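Local coordinates for putative uncharacterized protein (Pseudomonas phage 201phi2-1, PDB 3R4V) that is of unknown function but belongs to the phage tubulin-like family and holds guanosine-5'-diphosphate in a pocket, at residues T19-V22 and D23-E26; E162-N165 and D166-E170; G184-V188 and H189-N193; V275-M278 and K279-D283. All blocks are in the same frame, centred on the assembly; numbering follows the deposited sequence. Where two conformers were deposited one is given.

Contact 1. Residues T19-V22 and D23-E26; sequences TKLV and DLGE
Leu24 lies beside Leu21, three residues on, where the chain leaves helix 11-18 and makes a tight 3-10 turn. Two backbone bonds, each spanning three residues, define the turn: Leu24 N donates to Leu21 O at 2.9 Å, and Gly25 N donates to Val22 O at the same length. In both, the donor sits well above the carbonyl plane, as is common in a 3-10 turn. Gly25 follows with a positive phi of 52°, a backbone shape that glycine adopts readily.

The side chain of Leu24 can be followed outward. Its CB rests 3.4 Å from Leu21 O, the same oxygen that takes the Leu24 N-H. With CG anti to the carbonyl carbon (chi1 -62°), the chain stays close to that oxygen, and CG is 3.6 Å from Leu21 O. Further out, CD1 reaches Leu21 CB at 4.4 Å, a loose apolar touch that sets two leucines on the inner side of the turn. The CB of Asp23 leaves the turn outward, as suits a charged residue at the surface, but CG, between the backbone N and the carbonyl carbon (chi1 54°), brings OD1 back to within 3.6 Å of Leu21 C, and the same oxygen forms a salt bridge with Arg173.

The turn thus lies between sheet and helix. Leu24 rests on Leu7 of strand 6-10 and Leu21 on Phe9 of the same strand, while Leu21 also packs against Ile172 and Arg173 of helix 161-178. Val22 meets Val41 in a loop.

Contact 2. Residues E162-N165 and D166-E170; sequences ESIN and DEIAE. With GDP (guanosine-5'-diphosphate), chain B.
From Glu162 to Ala169 the backbone is regular alpha helix, each N-H from Asp166 onward donating to the carbonyl four residues back, as in Ala169 N to Asn165 O at 2.9 Å. Asn165 carries the ligand contact. Its CG is anti to the carbonyl carbon (chi1 -73°), which directs the amide at the guanine of GDP: OD1 accepts from GDP N1 at 2.7 Å, while ND2 donates to GDP O6 at 2.9 Å, with N-H...acceptor angles of 158° and 165°. Beside it, the methyl CG2 of Ile164 approaches GDP N2 to 3.4 Å, and this same carbon touches Ile168 CD1 at 4.1 Å, one turn on. The two isoleucines suit the inner side, where both meet Val153 of strand 148-154.

On the outer side the carboxylates of Glu162 and Asp166 stand almost perpendicular to each other, with Glu162 OE2 3.8 Å from Asp166 OD1. Lys20 forms salt bridges with both oxygens and probably offsets their repulsion.

An asparagine amide offers an acceptor and a donor side by side, and as oriented here it complements guanine N1-H and O6; an asparagine paired with guanine is also known in tubulin and FtsZ.

Contact 3. Residues G184-V188 and H189-N193; sequences GRLDV and HDVAN
Arg185 turns its carbonyl O to 3.2 Å from Asp190 OD2, two acceptors brought close because the N-H of Asp187 claims that carboxylate. Leu186 follows with CG anti to the backbone N (chi1 -165°), which carries its methyls over the first helical turn: CD1 lies 3.7 Å from Asp190 CB, and CD2 is 4.2 Å from Val191 CG2. Leucine fits here because its other neighbours, Leu230 and Leu232 of strand 228-233, are also apolar. Asp187 is the N-cap residue of helix 188-195. Its N donates to Asp190 OD2 at 2.8 Å, reaching the oxygen from above the carboxylate plane. Its own OD1 takes a weak bond from Val188 N (2.9 Å, 122°) and lies 3.6 Å from His189 ND1, carboxylate and ring planes 68° apart. Its O accepts the first helical bond, a rather long 3.3 Å from Val191 N. Val188 then opens the helix, its O taking the N-H of Ala192 at 3.0 Å.

The bond from the N-cap N-H to the side chain three residues on is one half of a capping box. Asp190 OD1 makes a salt bridge with Lys249. That bridge and the helix N-terminus would probably favour both acids and may offset their closeness.

Contact 4. Residues V275-M278 and K279-D283; sequences VEIM and KTITD
Glu276 and Thr280 lie side by side on the outer surface of helix 274-294, and the flat carboxylate of Glu276 accepts a bond from water 1 at OE2, 3.2 Å away. The other flat group, the carboxylate of Asp283, is met by Lys279 NZ on the syn lone pair of OD1 at 3.0 Å, a salt bridge one turn apart. Lysine and aspartate suit this spacing because the long lysine chain, bent at chi2, can swing along the helix to the short acid.

Thr280 has its OG1 anti to the carbonyl carbon (chi1 -69°), which sets the hydroxyl 3.1 Å from Glu276 O, beside the backbone bond from Thr280 N to that oxygen (2.9 Å). On the inner side Ile277 and Ile281 run alongside each other, a modest apolar touch made by one of two alternate positions of Ile281. Both isoleucines rest on Tyr152 of strand 148-154, and Ile281 also meets Ile131 of helix 124-144, where Met278 touches Met134.

Polar and charged residues on one side, with branched apolar ones one turn apart on the other, are characteristic of an amphipathic helix laid on the surface of an alpha/beta domain, here the long helix that follows the last strand, 264-270.

Overall arrangement
The four contacts follow one another along the chain, each a short local turn or helix. Contacts 1 and 2 are neighbours, with centres 14 Å apart, and they touch through Lys20; contact 2 holds the guanine end of the nucleotide pocket. Contact 3 starts the next helix, 188-195, in the part belonging to the phage tubulin-like C-terminal family, its centre 27 Å from that of contact 2. Contact 4 lies on the last helix, its centre 33 Å from that of contact 1, across the centre of the chain. All four pack on strands of one mixed sheet: contact 1 on 6-10, contacts 2 and 4 both on 148-154, and contact 3 toward the 247-252 edge.

Contact 1. Residues T19-V22 and D23-E26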
loop_
_atom_site.group_PDB
_atom_site.type_symbol
_atom_site.label_atom_id
_atom_site.label_comp_id
_atom_site.label_asym_id
_atom_site.label_seq_id
_atom_site.Cartn_x
_atom_site.Cartn_y
_atom_site.Cartn_z
ATOM N N THR A 19 -2.982 4.075 -13.888
ATOM C CA THR A 19 -3.567 4.148 -15.231
ATOM C C THR A 19 -5.078 3.895 -15.190
ATOM O O THR A 19 -5.819 4.314 -16.076
ATOM C CB THR A 19 -2.905 3.160 -16.224
ATOM O OG1 THR A 19 -3.219 1.811 -15.857
ATOM C CG2 THR A 19 -1.388 3.347 -16.251
ATOM N N LYS A 20 -5.531 3.213 -14.147
ATOM C CA LYS A 20 -6.934 2.844 -14.054
ATOM C C LYS A 20 -7.735 3.924 -13.348
ATOM O O LYS A 20 -8.964 3.857 -13.276
ATOM C CB LYS A 20 -7.068 1.494 -13.349
ATOM C CG LYS A 20 -6.274 0.416 -14.058
ATOM C CD LYS A 20 -6.464 -0.948 -13.443
ATOM C CE LYS A 20 -5.839 -2.002 -14.341
ATOM N NZ LYS A 20 -6.359 -1.892 -15.733
ATOM N N LEU A 21 -7.028 4.932 -12.849
ATOM C CA LEU A 21 -7.648 6.000 -12.084
ATOM C C LEU A 21 -7.401 7.389 -12.676
ATOM O O LEU A 21 -7.556 8.397 -11.981
ATOM C CB LEU A 21 -7.160 5.943 -10.634
ATOM C CG LEU A 21 -7.497 4.639 -9.900
ATOM C CD1 LEU A 21 -6.667 4.446 -8.624
ATOM C CD2 LEU A 21 -8.990 4.599 -9.586
ATOM N N VAL A 22 -7.035 7.450 -13.957
ATOM C CA VAL A 22 -6.688 8.725 -14.576
ATOM C C VAL A 22 -7.867 9.692 -14.627
ATOM O O VAL A 22 -7.682 10.902 -14.752
ATOM C CB VAL A 22 -6.085 8.551 -15.988
ATOM C CG1 VAL A 22 -4.707 7.902 -15.902
ATOM C CG2 VAL A 22 -7.026 7.751 -16.889
ATOM N N ASP A 23 -9.081 9.162 -14.516
ATOM C CA ASP A 23 -10.257 10.016 -14.514
ATOM C C ASP A 23 -10.280 10.932 -13.291
ATOM O O ASP A 23 -11.027 11.908 -13.263
ATOM C CB ASP A 23 -11.532 9.173 -14.582
ATOM C CG ASP A 23 -11.592 8.132 -13.484
ATOM O OD1 ASP A 23 -10.914 7.087 -13.612
ATOM O OD2 ASP A 23 -12.316 8.363 -12.495
ATOM N N LEU A 24 -9.464 10.615 -12.284
ATOM C CA LEU A 24 -9.374 11.441 -11.077
ATOM C C LEU A 24 -8.410 12.614 -11.252
ATOM O O LEU A 24 -8.334 13.500 -10.403
ATOM C CB LEU A 24 -8.972 10.595 -9.864
ATOM C CG LEU A 24 -9.968 9.493 -9.498
ATOM C CD1 LEU A 24 -9.522 8.752 -8.236
ATOM C CD2 LEU A 24 -11.369 10.076 -9.336
ATOM N N GLY A 25 -7.662 12.601 -12.348
ATOM C CA GLY A 25 -6.881 13.754 -12.761
ATOM C C GLY A 25 -5.941 14.389 -11.753
ATOM O O GLY A 25 -5.034 13.744 -11.220
ATOM N N GLU A 26 -6.168 15.674 -11.501
ATOM C CA GLU A 26 -5.263 16.471 -10.680
ATOM C C GLU A 26 -5.062 15.906 -9.275
ATOM O O GLU A 26 -4.053 16.199 -8.631
ATOM C CB GLU A 26 -5.747 17.922 -10.597
ATOM C CG GLU A 26 -4.645 18.956 -10.797
ATOM C CD GLU A 26 -4.081 18.944 -12.206
ATOM O OE1 GLU A 26 -4.656 19.623 -13.083
ATOM O OE2 GLU A 26 -3.062 18.257 -12.437
#

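Contact 2. Residues E162-N165 and D166-E170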
loop_
_atom_site.group_PDB
_atom_site.type_symbol
_atom_site.label_atom_id
_atom_site.label_comp_id
_atom_site.label_asym_id
_atom_site.label_seq_id
_atom_site.Cartn_x
_atom_site.Cartn_y
_atom_site.Cartn_z
ATOM N N GLU A 162 -2.866 -7.751 -13.997
ATOM C CA GLU A 162 -3.988 -6.968 -14.491
ATOM C C GLU A 162 -5.204 -7.136 -13.580
ATOM O O GLU A 162 -5.852 -6.159 -13.194
ATOM C CB GLU A 162 -4.356 -7.410 -15.908
ATOM C CG GLU A 162 -5.520 -6.641 -16.493
ATOM C CD GLU A 162 -5.172 -5.189 -16.753
ATOM O OE1 GLU A 162 -3.964 -4.863 -16.791
ATOM O OE2 GLU A 162 -6.106 -4.374 -16.915
ATOM N N SER A 163 -5.509 -8.385 -13.246
ATOM C CA SER A 163 -6.628 -8.690 -12.358
ATOM C C SER A 163 -6.429 -8.061 -10.981
ATOM O O SER A 163 -7.333 -7.424 -10.427
ATOM C CB SER A 163 -6.799 -10.208 -12.234
ATOM O OG SER A 163 -7.745 -10.546 -11.235
ATOM N N ILE A 164 -5.233 -8.225 -10.428
ATOM C CA ILE A 164 -4.952 -7.689 -9.111
ATOM C C ILE A 164 -5.061 -6.166 -9.129
ATOM O O ILE A 164 -5.637 -5.563 -8.215
ATOM C CB ILE A 164 -3.566 -8.159 -8.607
ATOM C CG1 ILE A 164 -3.611 -9.661 -8.331
ATOM C CG2 ILE A 164 -3.148 -7.399 -7.348
ATOM C CD1 ILE A 164 -2.342 -10.390 -8.689
ATOM N N ASN A 165 -4.524 -5.544 -10.176
ATOM C CA ASN A 165 -4.552 -4.085 -10.284
ATOM C C ASN A 165 -5.991 -3.576 -10.373
ATOM O O ASN A 165 -6.337 -2.552 -9.780
ATOM C CB ASN A 165 -3.759 -3.606 -11.501
ATOM C CG ASN A 165 -2.258 -3.741 -11.315
ATOM O OD1 ASN A 165 -1.780 -4.145 -10.253
ATOM N ND2 ASN A 165 -1.502 -3.400 -12.358
ATOM N N ASP A 166 -6.823 -4.293 -11.126
ATOM C CA ASP A 166 -8.238 -3.942 -11.240
ATOM C C ASP A 166 -8.915 -3.960 -9.869
ATOM O O ASP A 166 -9.683 -3.057 -9.532
ATOM C CB ASP A 166 -8.970 -4.887 -12.211
ATOM C CG ASP A 166 -8.731 -4.532 -13.673
ATOM O OD1 ASP A 166 -8.301 -3.393 -13.953
ATOM O OD2 ASP A 166 -8.987 -5.388 -14.549
ATOM N N GLU A 167 -8.630 -4.988 -9.081
ATOM C CA GLU A 167 -9.224 -5.102 -7.753
ATOM C C GLU A 167 -8.779 -3.939 -6.878
ATOM O O GLU A 167 -9.562 -3.377 -6.118
ATOM C CB GLU A 167 -8.821 -6.416 -7.084
ATOM C CG GLU A 167 -8.957 -6.373 -5.565
ATOM C CD GLU A 167 -8.434 -7.624 -4.891
ATOM O OE1 GLU A 167 -7.941 -7.523 -3.743
ATOM O OE2 GLU A 167 -8.518 -8.708 -5.504
ATOM N N ILE A 168 -7.516 -3.562 -6.992
ATOM C CA ILE A 168 -7.011 -2.489 -6.151
ATOM C C ILE A 168 -7.678 -1.175 -6.535
ATOM O O ILE A 168 -8.115 -0.422 -5.681
ATOM C CB ILE A 168 -5.479 -2.361 -6.230
ATOM C CG1 ILE A 168 -4.827 -3.577 -5.562
ATOM C CG2 ILE A 168 -5.021 -1.070 -5.550
ATOM C CD1 ILE A 168 -3.296 -3.636 -5.699
ATOM N N ALA A 169 -7.774 -0.900 -7.828
ATOM C CA ALA A 169 -8.407 0.339 -8.262
ATOM C C ALA A 169 -9.857 0.422 -7.776
ATOM O O ALA A 169 -10.326 1.494 -7.394
ATOM C CB ALA A 169 -8.345 0.487 -9.778
ATOM N N GLU A 170 -10.564 -0.699 -7.789
ATOM C CA GLU A 170 -11.967 -0.688 -7.357
ATOM C C GLU A 170 -12.086 -0.433 -5.856
ATOM O O GLU A 170 -13.043 0.200 -5.401
ATOM C CB GLU A 170 -12.690 -1.971 -7.757
ATOM C CG GLU A 170 -13.057 -2.031 -9.237
ATOM C CD GLU A 170 -14.082 -0.977 -9.632
ATOM O OE1 GLU A 170 -14.959 -0.653 -8.803
ATOM O OE2 GLU A 170 -14.006 -0.470 -10.770
HETATM P PB GDP B . 9.439 -0.848 -8.387
HETATM O O1B GDP B . 9.234 0.005 -9.618
HETATM O O2B GDP B . 8.681 -0.220 -7.248
HETATM O O3B GDP B . 10.925 -0.973 -8.075
HETATM O O3A GDP B . 8.915 -2.333 -8.667
HETATM P PA GDP B . 7.510 -2.742 -9.335
HETATM O O1A GDP B . 7.419 -2.367 -10.805
HETATM O O2A GDP B . 6.360 -2.186 -8.543
HETATM O "O5'" GDP B . 7.607 -4.313 -9.205
HETATM C "C5'" GDP B . 7.823 -4.956 -7.937
HETATM C "C4'" GDP B . 7.229 -6.360 -7.949
HETATM O "O4'" GDP B . 5.798 -6.274 -7.940
HETATM C "C3'" GDP B . 7.573 -7.150 -9.201
HETATM O "O3'" GDP B . 8.747 -7.929 -8.993
HETATM C "C2'" GDP B . 6.363 -8.040 -9.386
HETATM O "O2'" GDP B . 6.461 -9.192 -8.549
HETATM C "C1'" GDP B . 5.211 -7.230 -8.838
HETATM N N9 GDP B . 4.539 -6.407 -9.865
HETATM C C8 GDP B . 5.110 -5.726 -10.888
HETATM N N7 GDP B . 4.174 -5.041 -11.594
HETATM C C5 GDP B . 2.977 -5.258 -11.004
HETATM C C6 GDP B . 1.578 -4.830 -11.221
HETATM O O6 GDP B . 1.282 -4.071 -12.165
HETATM N N1 GDP B . 0.640 -5.290 -10.371
HETATM C C2 GDP B . 0.940 -6.113 -9.341
HETATM N N2 GDP B . -0.042 -6.541 -8.505
HETATM N N3 GDP B . 2.199 -6.537 -9.085
HETATM C C4 GDP B . 3.233 -6.146 -9.864
#

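Contact 3. Residues G184-V188 and H189-N193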
loop_
_atom_site.group_PDB
_atom_site.type_symbol
_atom_site.label_atom_id
_atom_site.label_comp_id
_atom_site.label_asym_id
_atom_site.label_seq_id
_atom_site.Cartn_x
_atom_site.Cartn_y
_atom_site.Cartn_z
ATOM N N GLY A 184 -24.443 11.730 4.927
ATOM C CA GLY A 184 -25.086 12.178 6.144
ATOM C C GLY A 184 -24.394 11.605 7.367
ATOM O O GLY A 184 -23.980 10.443 7.363
ATOM N N ARG A 185 -24.262 12.430 8.405
ATOM C CA ARG A 185 -23.710 12.004 9.694
ATOM C C ARG A 185 -22.188 11.842 9.723
ATOM O O ARG A 185 -21.607 11.676 10.791
ATOM C CB ARG A 185 -24.394 10.720 10.175
ATOM C CG ARG A 185 -25.853 10.930 10.555
ATOM C CD ARG A 185 -26.660 9.648 10.501
ATOM N NE ARG A 185 -26.172 8.634 11.429
ATOM C CZ ARG A 185 -26.728 7.436 11.575
ATOM N NH1 ARG A 185 -27.796 7.109 10.853
ATOM N NH2 ARG A 185 -26.219 6.569 12.441
ATOM N N LEU A 186 -21.540 11.903 8.563
ATOM C CA LEU A 186 -20.106 11.615 8.497
ATOM C C LEU A 186 -19.244 12.854 8.240
ATOM O O LEU A 186 -19.328 13.487 7.182
ATOM C CB LEU A 186 -19.818 10.538 7.451
ATOM C CG LEU A 186 -18.427 9.915 7.541
ATOM C CD1 LEU A 186 -18.321 9.043 8.790
ATOM C CD2 LEU A 186 -18.118 9.108 6.294
ATOM N N ASP A 187 -18.385 13.135 9.215
ATOM C CA ASP A 187 -17.533 14.313 9.281
ATOM C C ASP A 187 -16.131 14.018 8.747
ATOM O O ASP A 187 -15.734 12.857 8.623
ATOM C CB ASP A 187 -17.399 14.695 10.757
ATOM C CG ASP A 187 -17.410 16.176 10.979
ATOM O OD1 ASP A 187 -16.825 16.905 10.154
ATOM O OD2 ASP A 187 -18.003 16.609 11.990
ATOM N N VAL A 188 -15.366 15.065 8.449
ATOM C CA VAL A 188 -13.945 14.882 8.186
ATOM C C VAL A 188 -13.263 14.409 9.465
ATOM O O VAL A 188 -12.304 13.633 9.427
ATOM C CB VAL A 188 -13.261 16.171 7.705
ATOM C CG1 VAL A 188 -11.755 15.964 7.639
ATOM C CG2 VAL A 188 -13.790 16.583 6.352
ATOM N N HIS A 189 -13.766 14.881 10.600
ATOM C CA HIS A 189 -13.216 14.489 11.888
ATOM C C HIS A 189 -13.548 13.041 12.228
ATOM O O HIS A 189 -12.762 12.359 12.884
ATOM C CB HIS A 189 -13.693 15.439 12.984
ATOM C CG HIS A 189 -13.306 16.864 12.743
ATOM N ND1 HIS A 189 -14.217 17.832 12.377
ATOM C CD2 HIS A 189 -12.100 17.479 12.786
ATOM C CE1 HIS A 189 -13.591 18.986 12.223
ATOM N NE2 HIS A 189 -12.305 18.798 12.464
ATOM N N ASP A 190 -14.705 12.570 11.770
ATOM C CA ASP A 190 -15.084 11.177 11.964
ATOM C C ASP A 190 -14.104 10.264 11.234
ATOM O O ASP A 190 -13.628 9.284 11.794
ATOM C CB ASP A 190 -16.505 10.925 11.462
ATOM C CG ASP A 190 -17.555 11.642 12.291
ATOM O OD1 ASP A 190 -17.328 11.844 13.504
ATOM O OD2 ASP A 190 -18.613 11.999 11.732
ATOM N N VAL A 191 -13.801 10.600 9.984
ATOM C CA VAL A 191 -12.832 9.830 9.207
ATOM C C VAL A 191 -11.451 9.868 9.857
ATOM O O VAL A 191 -10.804 8.827 9.998
ATOM C CB VAL A 191 -12.749 10.320 7.749
ATOM C CG1 VAL A 191 -11.584 9.656 7.016
ATOM C CG2 VAL A 191 -14.074 10.054 7.031
ATOM N N ALA A 192 -11.015 11.054 10.277
ATOM C CA ALA A 192 -9.701 11.200 10.911
ATOM C C ALA A 192 -9.598 10.312 12.142
ATOM O O ALA A 192 -8.613 9.595 12.322
ATOM C CB ALA A 192 -9.420 12.666 11.278
ATOM N N ASN A 193 -10.623 10.338 12.986
ATOM C CA ASN A 193 -10.583 9.550 14.213
ATOM C C ASN A 193 -10.795 8.052 14.019
ATOM O O ASN A 193 -10.512 7.264 14.927
ATOM C CB ASN A 193 -11.539 10.114 15.253
ATOM C CG ASN A 193 -11.036 11.417 15.833
ATOM O OD1 ASN A 193 -9.895 11.502 16.304
ATOM N ND2 ASN A 193 -11.861 12.448 15.767
#

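Contact 4. Residues V275-M278 and K279-D283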
loop_
_atom_site.group_PDB
_atom_site.type_symbol
_atom_site.label_atom_id
_atom_site.label_comp_id
_atom_site.label_asym_id
_atom_site.label_seq_id
_atom_site.Cartn_x
_atom_site.Cartn_y
_atom_site.Cartn_z
ATOM N N VAL A 275 0.352 -10.712 11.656
ATOM C CA VAL A 275 1.237 -11.825 12.006
ATOM C C VAL A 275 1.237 -12.892 10.914
ATOM O O VAL A 275 2.294 -13.329 10.448
ATOM C CB VAL A 275 0.846 -12.477 13.332
ATOM C CG1 VAL A 275 1.740 -13.690 13.595
ATOM C CG2 VAL A 275 0.935 -11.471 14.475
ATOM N N GLU A 276 0.046 -13.291 10.488
ATOM C CA GLU A 276 -0.083 -14.319 9.458
ATOM C C GLU A 276 0.442 -13.848 8.110
ATOM O O GLU A 276 1.028 -14.633 7.354
ATOM C CB GLU A 276 -1.537 -14.769 9.314
ATOM C CG GLU A 276 -1.759 -15.793 8.226
ATOM C CD GLU A 276 -3.232 -16.050 7.966
ATOM O OE1 GLU A 276 -3.982 -16.273 8.942
ATOM O OE2 GLU A 276 -3.643 -16.017 6.784
ATOM N N ILE A 277 0.224 -12.574 7.791
ATOM C CA ILE A 277 0.772 -12.026 6.560
ATOM C C ILE A 277 2.295 -12.157 6.542
ATOM O O ILE A 277 2.883 -12.599 5.538
ATOM C CB ILE A 277 0.349 -10.554 6.359
ATOM C CG1 ILE A 277 -1.146 -10.474 6.023
ATOM C CG2 ILE A 277 1.180 -9.885 5.287
ATOM C CD1 ILE A 277 -1.665 -9.044 6.004
ATOM N N MET A 278 2.934 -11.800 7.655
ATOM C CA MET A 278 4.388 -11.904 7.745
ATOM C C MET A 278 4.843 -13.354 7.672
ATOM O O MET A 278 5.836 -13.675 7.013
ATOM C CB MET A 278 4.915 -11.249 9.017
ATOM C CG MET A 278 4.720 -9.711 9.024
ATOM S SD MET A 278 5.469 -8.852 7.621
ATOM C CE MET A 278 7.178 -8.794 8.119
ATOM N N LYS A 279 4.114 -14.222 8.355
ATOM C CA LYS A 279 4.461 -15.639 8.422
ATOM C C LYS A 279 4.382 -16.270 7.033
ATOM O O LYS A 279 5.249 -17.055 6.646
ATOM C CB LYS A 279 3.544 -16.365 9.413
ATOM C CG LYS A 279 3.781 -17.867 9.519
ATOM C CD LYS A 279 5.152 -18.192 10.095
ATOM C CE LYS A 279 5.305 -19.707 10.290
ATOM N NZ LYS A 279 6.691 -20.098 10.680
ATOM N N THR A 280 3.357 -15.903 6.270
ATOM C CA THR A 280 3.173 -16.480 4.946
ATOM C C THR A 280 4.344 -16.096 4.051
ATOM O O THR A 280 4.891 -16.937 3.333
ATOM C CB THR A 280 1.842 -16.014 4.315
ATOM O OG1 THR A 280 0.752 -16.608 5.031
ATOM C CG2 THR A 280 1.757 -16.446 2.869
ATOM N N ILE A 281 4.722 -14.823 4.101
ATOM C CA ILE A 281 5.858 -14.314 3.327
ATOM C C ILE A 281 7.164 -14.983 3.748
ATOM O O ILE A 281 7.937 -15.436 2.904
ATOM C CB ILE A 281 6.001 -12.783 3.475
ATOM C CG1 ILE A 281 4.774 -12.077 2.901
ATOM C CG2 ILE A 281 7.272 -12.283 2.781
ATOM C CD1 ILE A 281 4.719 -10.601 3.244
ATOM N N THR A 282 7.407 -15.049 5.054
ATOM C CA THR A 282 8.684 -15.608 5.501
ATOM C C THR A 282 8.784 -17.105 5.243
ATOM O O THR A 282 9.864 -17.602 4.918
ATOM C CB THR A 282 9.034 -15.282 6.984
ATOM O OG1 THR A 282 7.981 -15.710 7.852
ATOM C CG2 THR A 282 9.273 -13.793 7.161
ATOM N N ASP A 283 7.673 -17.822 5.369
ATOM C CA ASP A 283 7.680 -19.254 5.088
ATOM C C ASP A 283 7.935 -19.477 3.603
ATOM O O ASP A 283 8.683 -20.380 3.218
ATOM C CB ASP A 283 6.350 -19.894 5.456
ATOM C CG ASP A 283 6.201 -20.147 6.950
ATOM O OD1 ASP A 283 7.186 -20.011 7.712
ATOM O OD2 ASP A 283 5.080 -20.509 7.352
HETATM O O HOH W 1 -1.229 -15.024 4.905
#